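Local coordinates for uncharacterized protein Atu1656 (Agrobacterium tumefaciens, PDB 2OJH), which is of unknown function but belongs to the TolB family and folds as a six-bladed beta-propeller, at residues W186-S191 with E210-S215. Residues are numbered along the deposited sequence; the frame is centred on the assembly and turned at random.
Sequences WIYFNS and ERITDS
The hydroxyl of Y188, whose ring packs against I212 across the contact, is gripped twice, hydrogen-bonded to O of M256 and to NH2 of R201. R201 lies on strand 198-203, between the two segments in one four-stranded antiparallel blade of the propeller, with 186-191 its second strand and 209-211 its fourth, at one edge of the sheet. No hydrogen bond joins the two segments directly; side chains reach across the intervening strand. Where the chain leaves strand 209-211 for the next blade, I212 crosses Y188 at about a right angle, its CG1 coming obliquely to the ring, 4.1 Å from CE2 of Y188. Just beyond, NE of R211 hydrogen-bonds to O of T213 at 2.8 Å, the N-H bent to 141°. R201 also forms a salt bridge through NH1 with OE2 of E210, and one arginine thus links both polar ends. CG of E210 sits between backbone N and carbonyl carbon (chi1 56°), and the chain beyond it runs extended to the indole of W186. The E210 carboxylate meets the far end of the six-membered ring obliquely, the planes 34° apart and CD of E210 3.7 Å from CH2 of W186.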
loop_
_atom_site.group_PDB
_atom_site.type_symbol
_atom_site.label_atom_id
_atom_site.label_comp_id
_atom_site.label_asym_id
_atom_site.label_seq_id
_atom_site.Cartn_x
_atom_site.Cartn_y
_atom_site.Cartn_z
ATOM N N TRP A 186 -3.706 -14.140 -7.552
ATOM C CA TRP A 186 -4.359 -13.767 -6.296
ATOM C C TRP A 186 -4.238 -12.282 -5.990
ATOM O O TRP A 186 -3.267 -11.622 -6.391
ATOM C CB TRP A 186 -3.735 -14.532 -5.123
ATOM C CG TRP A 186 -3.906 -16.016 -5.158
ATOM C CD1 TRP A 186 -3.013 -16.931 -5.635
ATOM C CD2 TRP A 186 -5.029 -16.766 -4.667
ATOM N NE1 TRP A 186 -3.517 -18.206 -5.490
ATOM C CE2 TRP A 186 -4.753 -18.131 -4.900
ATOM C CE3 TRP A 186 -6.244 -16.416 -4.060
ATOM C CZ2 TRP A 186 -5.639 -19.147 -4.533
ATOM C CZ3 TRP A 186 -7.134 -17.428 -3.706
ATOM C CH2 TRP A 186 -6.818 -18.779 -3.940
ATOM N N ILE A 187 -5.211 -11.780 -5.227
ATOM C CA ILE A 187 -5.121 -10.462 -4.607
ATOM C C ILE A 187 -5.211 -10.724 -3.092
ATOM O O ILE A 187 -6.168 -11.340 -2.654
ATOM C CB ILE A 187 -6.267 -9.544 -5.077
ATOM C CG1 ILE A 187 -6.032 -9.095 -6.545
ATOM C CG2 ILE A 187 -6.415 -8.320 -4.137
ATOM C CD1 ILE A 187 -7.300 -8.652 -7.246
ATOM N N TYR A 188 -4.209 -10.285 -2.327
ATOM C CA TYR A 188 -4.216 -10.411 -0.862
ATOM C C TYR A 188 -4.817 -9.117 -0.318
ATOM O O TYR A 188 -4.632 -8.017 -0.904
ATOM C CB TYR A 188 -2.786 -10.583 -0.312
ATOM C CG TYR A 188 -2.180 -11.965 -0.529
ATOM C CD1 TYR A 188 -1.874 -12.446 -1.811
ATOM C CD2 TYR A 188 -1.938 -12.816 0.564
ATOM C CE1 TYR A 188 -1.338 -13.759 -1.984
ATOM C CE2 TYR A 188 -1.398 -14.087 0.395
ATOM C CZ TYR A 188 -1.103 -14.549 -0.870
ATOM O OH TYR A 188 -0.581 -15.802 -0.996
ATOM N N PHE A 189 -5.565 -9.245 0.775
ATOM C CA PHE A 189 -6.281 -8.111 1.359
ATOM C C PHE A 189 -6.578 -8.452 2.821
ATOM O O PHE A 189 -6.210 -9.550 3.285
ATOM C CB PHE A 189 -7.561 -7.802 0.542
ATOM C CG PHE A 189 -8.628 -8.881 0.633
ATOM C CD1 PHE A 189 -8.571 -10.031 -0.173
ATOM C CD2 PHE A 189 -9.683 -8.742 1.529
ATOM C CE1 PHE A 189 -9.533 -11.022 -0.071
ATOM C CE2 PHE A 189 -10.675 -9.744 1.637
ATOM C CZ PHE A 189 -10.589 -10.894 0.835
ATOM N N ASN A 190 -7.166 -7.519 3.571
ATOM C CA ASN A 190 -7.628 -7.888 4.929
ATOM C C ASN A 190 -9.137 -7.771 5.094
ATOM O O ASN A 190 -9.793 -7.000 4.401
ATOM C CB ASN A 190 -6.856 -7.154 6.060
ATOM C CG ASN A 190 -7.010 -5.629 6.030
ATOM O OD1 ASN A 190 -7.384 -5.012 5.029
ATOM N ND2 ASN A 190 -6.649 -5.017 7.128
ATOM N N SER A 191 -9.704 -8.552 6.010
ATOM C CA SER A 191 -11.127 -8.531 6.154
ATOM C C SER A 191 -11.453 -8.664 7.631
ATOM O O SER A 191 -10.744 -9.382 8.369
ATOM C CB SER A 191 -11.731 -9.698 5.358
ATOM O OG SER A 191 -13.141 -9.723 5.459
ATOM N N GLU A 210 -9.965 -17.185 0.512
ATOM C CA GLU A 210 -9.481 -18.020 1.633
ATOM C C GLU A 210 -8.681 -17.240 2.677
ATOM O O GLU A 210 -8.075 -16.217 2.370
ATOM C CB GLU A 210 -8.686 -19.226 1.127
ATOM C CG GLU A 210 -7.539 -18.853 0.242
ATOM C CD GLU A 210 -6.898 -20.058 -0.449
ATOM O OE1 GLU A 210 -7.616 -20.967 -0.930
ATOM O OE2 GLU A 210 -5.667 -20.095 -0.519
ATOM N N ARG A 211 -8.699 -17.732 3.913
ATOM C CA ARG A 211 -8.086 -17.031 5.022
ATOM C C ARG A 211 -6.594 -17.339 5.048
ATOM O O ARG A 211 -6.193 -18.502 4.896
ATOM C CB ARG A 211 -8.734 -17.452 6.342
ATOM C CG ARG A 211 -8.392 -16.571 7.514
ATOM C CD ARG A 211 -9.105 -17.054 8.737
ATOM N NE ARG A 211 -8.753 -16.297 9.932
ATOM C CZ ARG A 211 -9.331 -16.470 11.118
ATOM N NH1 ARG A 211 -10.317 -17.358 11.272
ATOM N NH2 ARG A 211 -8.931 -15.747 12.159
ATOM N N ILE A 212 -5.785 -16.305 5.274
ATOM C CA ILE A 212 -4.329 -16.457 5.319
ATOM C C ILE A 212 -3.699 -16.249 6.690
ATOM O O ILE A 212 -2.746 -16.959 7.022
ATOM C CB ILE A 212 -3.637 -15.545 4.294
ATOM C CG1 ILE A 212 -4.100 -15.915 2.873
ATOM C CG2 ILE A 212 -2.109 -15.569 4.500
ATOM C CD1 ILE A 212 -3.648 -17.270 2.347
ATOM N N THR A 213 -4.188 -15.290 7.478
ATOM C CA THR A 213 -3.773 -15.233 8.896
ATOM C C THR A 213 -4.904 -15.639 9.837
ATOM O O THR A 213 -6.086 -15.433 9.548
ATOM C CB THR A 213 -3.207 -13.858 9.321
ATOM O OG1 THR A 213 -4.211 -12.837 9.171
ATOM C CG2 THR A 213 -2.002 -13.495 8.496
ATOM N N ASP A 214 -4.520 -16.232 10.971
ATOM C CA ASP A 214 -5.437 -16.566 12.032
ATOM C C ASP A 214 -4.627 -16.201 13.266
ATOM O O ASP A 214 -3.859 -17.020 13.753
ATOM C CB ASP A 214 -5.718 -18.059 11.993
ATOM C CG ASP A 214 -6.858 -18.471 12.896
ATOM O OD1 ASP A 214 -7.180 -17.741 13.862
ATOM O OD2 ASP A 214 -7.439 -19.541 12.629
ATOM N N SER A 215 -4.720 -14.939 13.692
ATOM C CA SER A 215 -3.825 -14.399 14.719
ATOM C C SER A 215 -4.612 -13.749 15.833
ATOM O O SER A 215 -5.822 -13.541 15.701
ATOM C CB SER A 215 -2.858 -13.363 14.130
ATOM O OG SER A 215 -3.552 -12.340 13.410
#